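Local coordinates for protein probable polyketide synthase 1 (Dictyostelium discoideum, PDB 2H84) that forms, through its C-terminal type III polyketide synthase domain, polyketide products by iterative extension and cyclization, yielding acylpyrones in vitro, at residues A[91-104]-A[127-141]. Numbering follows the deposited sequence.
Sequences FKKVVPDLAQQACL and GIIIPDVNFKLIDLL
Gly127 sets its CA over one face of the Phe91 ring, toward the rim: the CA stands 3.4 Å from the ring centroid and 18° off the normal, a CH-pi contact. With Phe91 CG trans to the backbone N (chi1 177°), the ring swings off its helix onto the loop at Gly127. Ile129 comes in at the ring's edge, CG1 to Phe91 CE1 3.7 Å, and the stem of Lys92 runs past that isoleucine in the opposite direction. The lysine chain then bends so that NZ shares a water with Ile128 O.

Beyond the cis peptide before Pro131 begins helix 133-141; the axes of the segments 91-104 and 133-141 cross at -58°, 10.2 Å apart at closest approach. Here the packing is aliphatic: Val133 CG1 meets Ala99 CB at 3.8 Å, and Leu137 sets one methyl, CD2, against Gln100 CA at 3.6 Å and the other, CD1, by Cys103 SG. Leu141 CD1 touches Cys103 CB at 3.7 Å. The extended Gln100 side chain crosses Leu140 at roughly a right angle, its amide lying against that leucine's aliphatic atoms. Ala99 and Cys103 also pack on strands 178-185 and 209-216 of the thiolase-fold sheet.

Across the two segments the direct contacts are thus chiefly apolar and shape-driven, with one water bridging Lys92 NZ and Ile128 O; the charged ends of Lys92 and Lys136 turn to Asp247 and Glu241 of the second subunit, in salt bridges that tie this layer to the homodimer interface.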
ATOM      1  N   PHE A  91      -4.924   8.897 -15.134  1.00 14.94           N
ATOM      2  CA  PHE A  91      -3.833   8.623 -14.195  1.00 14.90           C
ATOM      3  C   PHE A  91      -3.058   7.389 -14.664  1.00 15.95           C
ATOM      4  O   PHE A  91      -1.857   7.456 -14.934  1.00 14.20           O
ATOM      5  CB  PHE A  91      -4.428   8.393 -12.800  1.00 13.21           C
ATOM      6  CG  PHE A  91      -3.417   8.035 -11.730  1.00 10.78           C
ATOM      7  CD1 PHE A  91      -3.221   6.710 -11.362  1.00  9.07           C
ATOM      8  CD2 PHE A  91      -2.699   9.026 -11.059  1.00  9.72           C
ATOM      9  CE1 PHE A  91      -2.344   6.381 -10.336  1.00  7.78           C
ATOM     10  CE2 PHE A  91      -1.822   8.699 -10.034  1.00  7.70           C
ATOM     11  CZ  PHE A  91      -1.643   7.374  -9.676  1.00  7.79           C
ATOM     12  N   LYS A  92      -3.770   6.270 -14.764  1.00 17.55           N
ATOM     13  CA  LYS A  92      -3.207   5.004 -15.213  1.00 18.52           C
ATOM     14  C   LYS A  92      -2.388   5.199 -16.491  1.00 19.86           C
ATOM     15  O   LYS A  92      -1.309   4.631 -16.658  1.00 20.23           O
ATOM     16  CB  LYS A  92      -4.353   4.018 -15.480  1.00 18.31           C
ATOM     17  CG  LYS A  92      -4.182   2.654 -14.833  1.00 17.87           C
ATOM     18  CD  LYS A  92      -5.433   2.249 -14.079  1.00 17.04           C
ATOM     19  CE  LYS A  92      -6.619   2.072 -15.010  1.00 18.04           C
ATOM     20  NZ  LYS A  92      -7.860   1.723 -14.267  1.00 19.33           N
ATOM     21  N   LYS A  93      -2.914   6.016 -17.388  1.00 20.99           N
ATOM     22  CA  LYS A  93      -2.273   6.292 -18.660  1.00 22.67           C
ATOM     23  C   LYS A  93      -1.059   7.221 -18.573  1.00 22.18           C
ATOM     24  O   LYS A  93      -0.272   7.297 -19.504  1.00 22.90           O
ATOM     25  CB  LYS A  93      -3.342   6.869 -19.596  1.00 25.59           C
ATOM     26  CG  LYS A  93      -2.908   7.265 -20.949  1.00 28.82           C
ATOM     27  CD  LYS A  93      -2.535   8.625 -20.860  1.00 33.41           C
ATOM     28  CE  LYS A  93      -2.712   9.113 -22.176  1.00 37.21           C
ATOM     29  NZ  LYS A  93      -2.182  10.403 -22.081  1.00 38.55           N
ATOM     30  N   VAL A  94      -0.872   7.908 -17.457  1.00 21.17           N
ATOM     31  CA  VAL A  94       0.236   8.845 -17.389  1.00 19.86           C
ATOM     32  C   VAL A  94       1.275   8.593 -16.297  1.00 18.42           C
ATOM     33  O   VAL A  94       2.388   9.111 -16.359  1.00 17.71           O
ATOM     34  CB  VAL A  94      -0.325  10.287 -17.253  1.00 20.39           C
ATOM     35  CG1 VAL A  94      -0.580  10.605 -15.792  1.00 20.38           C
ATOM     36  CG2 VAL A  94       0.623  11.289 -17.876  1.00 21.85           C
ATOM     37  N   VAL A  95       0.931   7.799 -15.298  1.00 16.87           N
ATOM     38  CA  VAL A  95       1.880   7.558 -14.226  1.00 15.70           C
ATOM     39  C   VAL A  95       2.994   6.538 -14.486  1.00 13.85           C
ATOM     40  O   VAL A  95       4.099   6.709 -13.974  1.00 12.96           O
ATOM     41  CB  VAL A  95       1.126   7.251 -12.897  1.00 16.07           C
ATOM     42  CG1 VAL A  95       0.053   6.373 -13.128  1.00 18.43           C
ATOM     43  CG2 VAL A  95       1.963   6.577 -11.953  1.00 16.72           C
ATOM     44  N   PRO A  96       2.742   5.485 -15.288  1.00 13.18           N
ATOM     45  CA  PRO A  96       3.842   4.539 -15.506  1.00 13.63           C
ATOM     46  C   PRO A  96       5.101   5.165 -16.116  1.00 14.98           C
ATOM     47  O   PRO A  96       6.204   4.905 -15.644  1.00 15.62           O
ATOM     48  CB  PRO A  96       3.214   3.479 -16.409  1.00 11.42           C
ATOM     49  CG  PRO A  96       1.785   3.491 -15.983  1.00 10.50           C
ATOM     50  CD  PRO A  96       1.496   4.970 -15.881  1.00 11.90           C
ATOM     51  N   ASP A  97       4.943   5.987 -17.153  1.00 16.32           N
ATOM     52  CA  ASP A  97       6.094   6.623 -17.785  1.00 17.60           C
ATOM     53  C   ASP A  97       6.867   7.492 -16.802  1.00 18.38           C
ATOM     54  O   ASP A  97       8.097   7.460 -16.773  1.00 20.58           O
ATOM     55  CB  ASP A  97       5.665   7.487 -18.971  1.00 19.40           C
ATOM     56  CG  ASP A  97       5.197   6.669 -20.149  1.00 22.56           C
ATOM     57  OD1 ASP A  97       4.839   7.258 -21.192  1.00 22.51           O
ATOM     58  OD2 ASP A  97       5.184   5.427 -20.043  1.00 24.47           O
ATOM     59  N   LEU A  98       6.146   8.275 -16.005  1.00 18.19           N
ATOM     60  CA  LEU A  98       6.778   9.153 -15.038  1.00 17.18           C
ATOM     61  C   LEU A  98       7.608   8.372 -14.028  1.00 17.10           C
ATOM     62  O   LEU A  98       8.732   8.749 -13.712  1.00 16.89           O
ATOM     63  CB  LEU A  98       5.731  10.009 -14.323  1.00 17.02           C
ATOM     64  CG  LEU A  98       5.227  11.206 -15.106  1.00 17.96           C
ATOM     65  CD1 LEU A  98       4.422  12.101 -14.201  1.00 18.50           C
ATOM     66  CD2 LEU A  98       6.408  11.988 -15.638  1.00 19.05           C
ATOM     67  N   ALA A  99       7.066   7.268 -13.535  1.00 17.88           N
ATOM     68  CA  ALA A  99       7.788   6.450 -12.565  1.00 19.05           C
ATOM     69  C   ALA A  99       9.004   5.752 -13.188  1.00 18.88           C
ATOM     70  O   ALA A  99      10.028   5.581 -12.541  1.00 20.01           O
ATOM     71  CB  ALA A  99       6.851   5.411 -11.951  1.00 19.30           C
ATOM     72  N   GLN A 100       8.866   5.348 -14.443  1.00 18.36           N
ATOM     73  CA  GLN A 100       9.930   4.682 -15.162  1.00 19.42           C
ATOM     74  C   GLN A 100      11.080   5.672 -15.319  1.00 20.39           C
ATOM     75  O   GLN A 100      12.249   5.346 -15.158  1.00 21.53           O
ATOM     76  CB  GLN A 100       9.428   4.214 -16.538  1.00 19.54           C
ATOM     77  CG  GLN A 100      10.427   3.273 -17.251  1.00 19.41           C
ATOM     78  CD  GLN A 100      10.002   2.918 -18.659  1.00 19.85           C
ATOM     79  OE1 GLN A 100      10.735   2.233 -19.390  1.00 20.18           O
ATOM     80  NE2 GLN A 100       8.820   3.374 -19.034  1.00 19.84           N
ATOM     81  N   GLN A 101      10.711   6.900 -15.640  1.00 21.06           N
ATOM     82  CA  GLN A 101      11.647   7.981 -15.849  1.00 21.49           C
ATOM     83  C   GLN A 101      12.462   8.229 -14.579  1.00 20.09           C
ATOM     84  O   GLN A 101      13.686   8.277 -14.596  1.00 21.22           O
ATOM     85  CB  GLN A 101      10.884   9.239 -16.279  1.00 26.21           C
ATOM     86  CG  GLN A 101      11.823  10.220 -16.955  1.00 36.19           C
ATOM     87  CD  GLN A 101      11.102  11.339 -17.595  1.00 42.70           C
ATOM     88  OE1 GLN A 101      11.227  12.538 -17.217  1.00 46.13           O
ATOM     89  NE2 GLN A 101      10.359  10.974 -18.596  1.00 45.52           N
ATOM     90  N   ALA A 102      11.766   8.363 -13.465  1.00 18.53           N
ATOM     91  CA  ALA A 102      12.423   8.603 -12.191  1.00 17.05           C
ATOM     92  C   ALA A 102      13.345   7.430 -11.860  1.00 16.51           C
ATOM     93  O   ALA A 102      14.544   7.613 -11.628  1.00 16.13           O
ATOM     94  CB  ALA A 102      11.376   8.807 -11.085  1.00 16.13           C
ATOM     95  N   CYS A 103      12.780   6.223 -11.855  1.00 16.13           N
ATOM     96  CA  CYS A 103      13.534   5.001 -11.557  1.00 14.66           C
ATOM     97  C   CYS A 103      14.791   4.887 -12.405  1.00 13.58           C
ATOM     98  O   CYS A 103      15.867   4.581 -11.903  1.00 13.44           O
ATOM     99  CB  CYS A 103      12.674   3.767 -11.800  1.00 13.87           C
ATOM    100  SG  CYS A 103      11.507   3.434 -10.519  1.00 10.95           S
ATOM    101  N   LEU A 104      14.640   5.130 -13.700  1.00 11.91           N
ATOM    102  CA  LEU A 104      15.754   5.065 -14.620  1.00 10.16           C
ATOM    103  C   LEU A 104      16.837   6.013 -14.114  1.00 11.63           C
ATOM    104  O   LEU A 104      17.968   5.606 -13.871  1.00 11.83           O
ATOM    105  CB  LEU A 104      15.271   5.466 -16.016  1.00  6.32           C
ATOM    106  CG  LEU A 104      15.522   4.488 -17.161  1.00  4.43           C
ATOM    107  CD1 LEU A 104      15.560   3.057 -16.648  1.00  3.82           C
ATOM    108  CD2 LEU A 104      14.444   4.670 -18.218  1.00  1.00           C
ATOM    109  N   GLY A 127      -4.141   7.765  -7.207  1.00  5.41           N
ATOM    110  CA  GLY A 127      -4.778   6.960  -8.234  1.00  5.74           C
ATOM    111  C   GLY A 127      -4.597   5.486  -7.938  1.00  6.11           C
ATOM    112  O   GLY A 127      -3.681   5.114  -7.211  1.00  6.29           O
ATOM    113  N   ILE A 128      -5.460   4.646  -8.500  1.00  6.29           N
ATOM    114  CA  ILE A 128      -5.386   3.205  -8.272  1.00  7.39           C
ATOM    115  C   ILE A 128      -5.039   2.425  -9.533  1.00  8.25           C
ATOM    116  O   ILE A 128      -5.811   2.409 -10.491  1.00  9.95           O
ATOM    117  CB  ILE A 128      -6.727   2.666  -7.721  1.00  7.82           C
ATOM    118  CG1 ILE A 128      -7.131   3.455  -6.471  1.00  5.90           C
ATOM    119  CG2 ILE A 128      -6.608   1.186  -7.402  1.00  5.80           C
ATOM    120  CD1 ILE A 128      -6.118   3.386  -5.342  1.00  2.51           C
ATOM    121  N   ILE A 129      -3.877   1.779  -9.522  1.00  8.67           N
ATOM    122  CA  ILE A 129      -3.419   0.986 -10.655  1.00  8.33           C
ATOM    123  C   ILE A 129      -3.142  -0.449 -10.234  1.00  9.29           C
ATOM    124  O   ILE A 129      -2.301  -0.702  -9.369  1.00  9.97           O
ATOM    125  CB  ILE A 129      -2.116   1.530 -11.244  1.00  7.46           C
ATOM    126  CG1 ILE A 129      -2.304   2.966 -11.707  1.00  9.30           C
ATOM    127  CG2 ILE A 129      -1.678   0.668 -12.406  1.00  6.02           C
ATOM    128  CD1 ILE A 129      -1.066   3.552 -12.360  1.00 10.98           C
ATOM    129  N   ILE A 130      -3.843  -1.388 -10.854  1.00 10.14           N
ATOM    130  CA  ILE A 130      -3.658  -2.805 -10.559  1.00  9.94           C
ATOM    131  C   ILE A 130      -3.507  -3.569 -11.869  1.00 11.00           C
ATOM    132  O   ILE A 130      -4.354  -3.472 -12.750  1.00 13.05           O
ATOM    133  CB  ILE A 130      -4.862  -3.380  -9.803  1.00  9.16           C
ATOM    134  CG1 ILE A 130      -4.965  -2.725  -8.416  1.00  8.60           C
ATOM    135  CG2 ILE A 130      -4.745  -4.897  -9.730  1.00  8.57           C
ATOM    136  CD1 ILE A 130      -6.224  -3.099  -7.630  1.00  5.55           C
ATOM    137  N   PRO A 131      -2.396  -4.299 -12.049  1.00 10.89           N
ATOM    138  CA  PRO A 131      -1.249  -4.493 -11.152  1.00 10.75           C
ATOM    139  C   PRO A 131      -0.611  -3.147 -10.804  1.00 10.42           C
ATOM    140  O   PRO A 131      -0.584  -2.232 -11.629  1.00 13.18           O
ATOM    141  CB  PRO A 131      -0.303  -5.360 -11.983  1.00 10.57           C
ATOM    142  CG  PRO A 131      -1.198  -6.042 -12.981  1.00 12.33           C
ATOM    143  CD  PRO A 131      -2.177  -4.964 -13.342  1.00 11.61           C
ATOM    144  N   ASP A 132      -0.080  -3.031  -9.594  1.00  9.53           N
ATOM    145  CA  ASP A 132       0.526  -1.782  -9.142  1.00  9.25           C
ATOM    146  C   ASP A 132       1.750  -1.355  -9.945  1.00  9.13           C
ATOM    147  O   ASP A 132       2.315  -2.143 -10.690  1.00  9.70           O
ATOM    148  CB  ASP A 132       0.910  -1.905  -7.678  1.00  9.72           C
ATOM    149  CG  ASP A 132       1.064  -0.563  -7.008  1.00  8.82           C
ATOM    150  OD1 ASP A 132       1.536  -0.542  -5.859  1.00 11.65           O
ATOM    151  OD2 ASP A 132       0.712   0.466  -7.616  1.00  7.43           O
ATOM    152  N   VAL A 133       2.162  -0.103  -9.771  1.00  8.38           N
ATOM    153  CA  VAL A 133       3.314   0.438 -10.482  1.00  7.42           C
ATOM    154  C   VAL A 133       4.598  -0.382 -10.339  1.00  9.88           C
ATOM    155  O   VAL A 133       5.333  -0.554 -11.308  1.00 10.16           O
ATOM    156  CB  VAL A 133       3.609   1.871 -10.026  1.00  4.93           C
ATOM    157  CG1 VAL A 133       4.701   2.480 -10.875  1.00  1.09           C
ATOM    158  CG2 VAL A 133       2.351   2.704 -10.123  1.00  6.50           C
ATOM    159  N   ASN A 134       4.884  -0.890  -9.144  1.00 11.26           N
ATOM    160  CA  ASN A 134       6.107  -1.662  -8.972  1.00 11.78           C
ATOM    161  C   ASN A 134       6.173  -2.897  -9.861  1.00 12.96           C
ATOM    162  O   ASN A 134       7.263  -3.292 -10.271  1.00 14.26           O
ATOM    163  CB  ASN A 134       6.312  -2.070  -7.506  1.00 11.80           C
ATOM    164  CG  ASN A 134       5.123  -2.797  -6.919  1.00 11.67           C
ATOM    165  OD1 ASN A 134       4.272  -2.213  -6.311  1.00 12.13           O
ATOM    166  ND2 ASN A 134       5.073  -4.067  -7.104  1.00 10.54           N
ATOM    167  N   PHE A 135       5.027  -3.515 -10.154  1.00 12.69           N
ATOM    168  CA  PHE A 135       5.006  -4.705 -11.011  1.00 11.88           C
ATOM    169  C   PHE A 135       5.268  -4.312 -12.461  1.00 11.73           C
ATOM    170  O   PHE A 135       6.085  -4.930 -13.155  1.00 10.96           O
ATOM    171  CB  PHE A 135       3.653  -5.411 -10.935  1.00 10.75           C
ATOM    172  CG  PHE A 135       3.536  -6.600 -11.864  1.00 10.73           C
ATOM    173  CD1 PHE A 135       3.887  -7.880 -11.430  1.00 10.14           C
ATOM    174  CD2 PHE A 135       3.094  -6.438 -13.173  1.00  9.64           C
ATOM    175  CE1 PHE A 135       3.813  -8.967 -12.278  1.00  7.68           C
ATOM    176  CE2 PHE A 135       3.019  -7.524 -14.024  1.00  8.15           C
ATOM    177  CZ  PHE A 135       3.376  -8.790 -13.570  1.00  7.79           C
ATOM    178  N   LYS A 136       4.549  -3.288 -12.908  1.00 12.19           N
ATOM    179  CA  LYS A 136       4.684  -2.778 -14.265  1.00 13.28           C
ATOM    180  C   LYS A 136       6.123  -2.392 -14.610  1.00 14.12           C
ATOM    181  O   LYS A 136       6.537  -2.495 -15.770  1.00 12.62           O
ATOM    182  CB  LYS A 136       3.779  -1.564 -14.451  1.00 12.61           C
ATOM    183  CG  LYS A 136       2.363  -1.903 -14.855  1.00 15.61           C
ATOM    184  CD  LYS A 136       1.462  -0.672 -14.839  1.00 16.65           C
ATOM    185  CE  LYS A 136       0.322  -0.814 -15.841  1.00 16.49           C
ATOM    186  NZ  LYS A 136      -0.342  -2.150 -15.729  1.00 13.06           N
ATOM    187  N   LEU A 137       6.868  -1.952 -13.594  1.00 14.89           N
ATOM    188  CA  LEU A 137       8.253  -1.521 -13.764  1.00 15.42           C
ATOM    189  C   LEU A 137       9.233  -2.673 -13.908  1.00 15.98           C
ATOM    190  O   LEU A 137      10.263  -2.528 -14.568  1.00 17.11           O
ATOM    191  CB  LEU A 137       8.682  -0.614 -12.601  1.00 15.33           C
ATOM    192  CG  LEU A 137       8.128   0.819 -12.595  1.00 15.56           C
ATOM    193  CD1 LEU A 137       8.344   1.461 -11.231  1.00 13.13           C
ATOM    194  CD2 LEU A 137       8.797   1.635 -13.691  1.00 16.06           C
ATOM    195  N   ILE A 138       8.920  -3.815 -13.302  1.00 15.54           N
ATOM    196  CA  ILE A 138       9.803  -4.978 -13.402  1.00 14.48           C
ATOM    197  C   ILE A 138      10.218  -5.187 -14.853  1.00 14.31           C
ATOM    198  O   ILE A 138      11.402  -5.214 -15.177  1.00 14.63           O
ATOM    199  CB  ILE A 138       9.116  -6.284 -12.905  1.00 14.08           C
ATOM    200  CG1 ILE A 138       8.862  -6.204 -11.400  1.00 14.33           C
ATOM    201  CG2 ILE A 138      10.003  -7.500 -13.203  1.00 11.27           C
ATOM    202  CD1 ILE A 138       8.252  -7.452 -10.817  1.00 13.32           C
ATOM    203  N   ASP A 139       9.227  -5.328 -15.723  1.00 14.45           N
ATOM    204  CA  ASP A 139       9.465  -5.547 -17.145  1.00 14.96           C
ATOM    205  C   ASP A 139       9.991  -4.298 -17.871  1.00 14.90           C
ATOM    206  O   ASP A 139      10.849  -4.395 -18.753  1.00 14.17           O
ATOM    207  CB  ASP A 139       8.170  -6.016 -17.800  1.00 15.85           C
ATOM    208  CG  ASP A 139       8.417  -6.829 -19.028  1.00 16.81           C
ATOM    209  OD1 ASP A 139       9.094  -7.869 -18.912  1.00 17.46           O
ATOM    210  OD2 ASP A 139       7.932  -6.436 -20.105  1.00 19.32           O
ATOM    211  N   LEU A 140       9.468  -3.132 -17.499  1.00 14.33           N
ATOM    212  CA  LEU A 140       9.887  -1.881 -18.109  1.00 12.70           C
ATOM    213  C   LEU A 140      11.369  -1.627 -17.880  1.00 13.28           C
ATOM    214  O   LEU A 140      12.101  -1.277 -18.800  1.00 13.15           O
ATOM    215  CB  LEU A 140       9.073  -0.718 -17.535  1.00 11.55           C
ATOM    216  CG  LEU A 140       7.601  -0.590 -17.932  1.00  9.61           C
ATOM    217  CD1 LEU A 140       6.975   0.537 -17.141  1.00 10.10           C
ATOM    218  CD2 LEU A 140       7.476  -0.319 -19.410  1.00  6.62           C
ATOM    219  N   LEU A 141      11.813  -1.805 -16.644  1.00 13.89           N
ATOM    220  CA  LEU A 141      13.210  -1.568 -16.317  1.00 15.10           C
ATOM    221  C   LEU A 141      14.061  -2.796 -16.574  1.00 16.84           C
ATOM    222  O   LEU A 141      15.288  -2.717 -16.598  1.00 18.43           O
ATOM    223  CB  LEU A 141      13.342  -1.158 -14.852  1.00 14.28           C
ATOM    224  CG  LEU A 141      12.592   0.095 -14.394  1.00 14.28           C
ATOM    225  CD1 LEU A 141      12.786   0.243 -12.888  1.00 12.83           C
ATOM    226  CD2 LEU A 141      13.082   1.340 -15.146  1.00 12.70           C
TER
HETATM  227  O   HOH W   1      -8.156   0.768 -11.425  1.00 45.69           O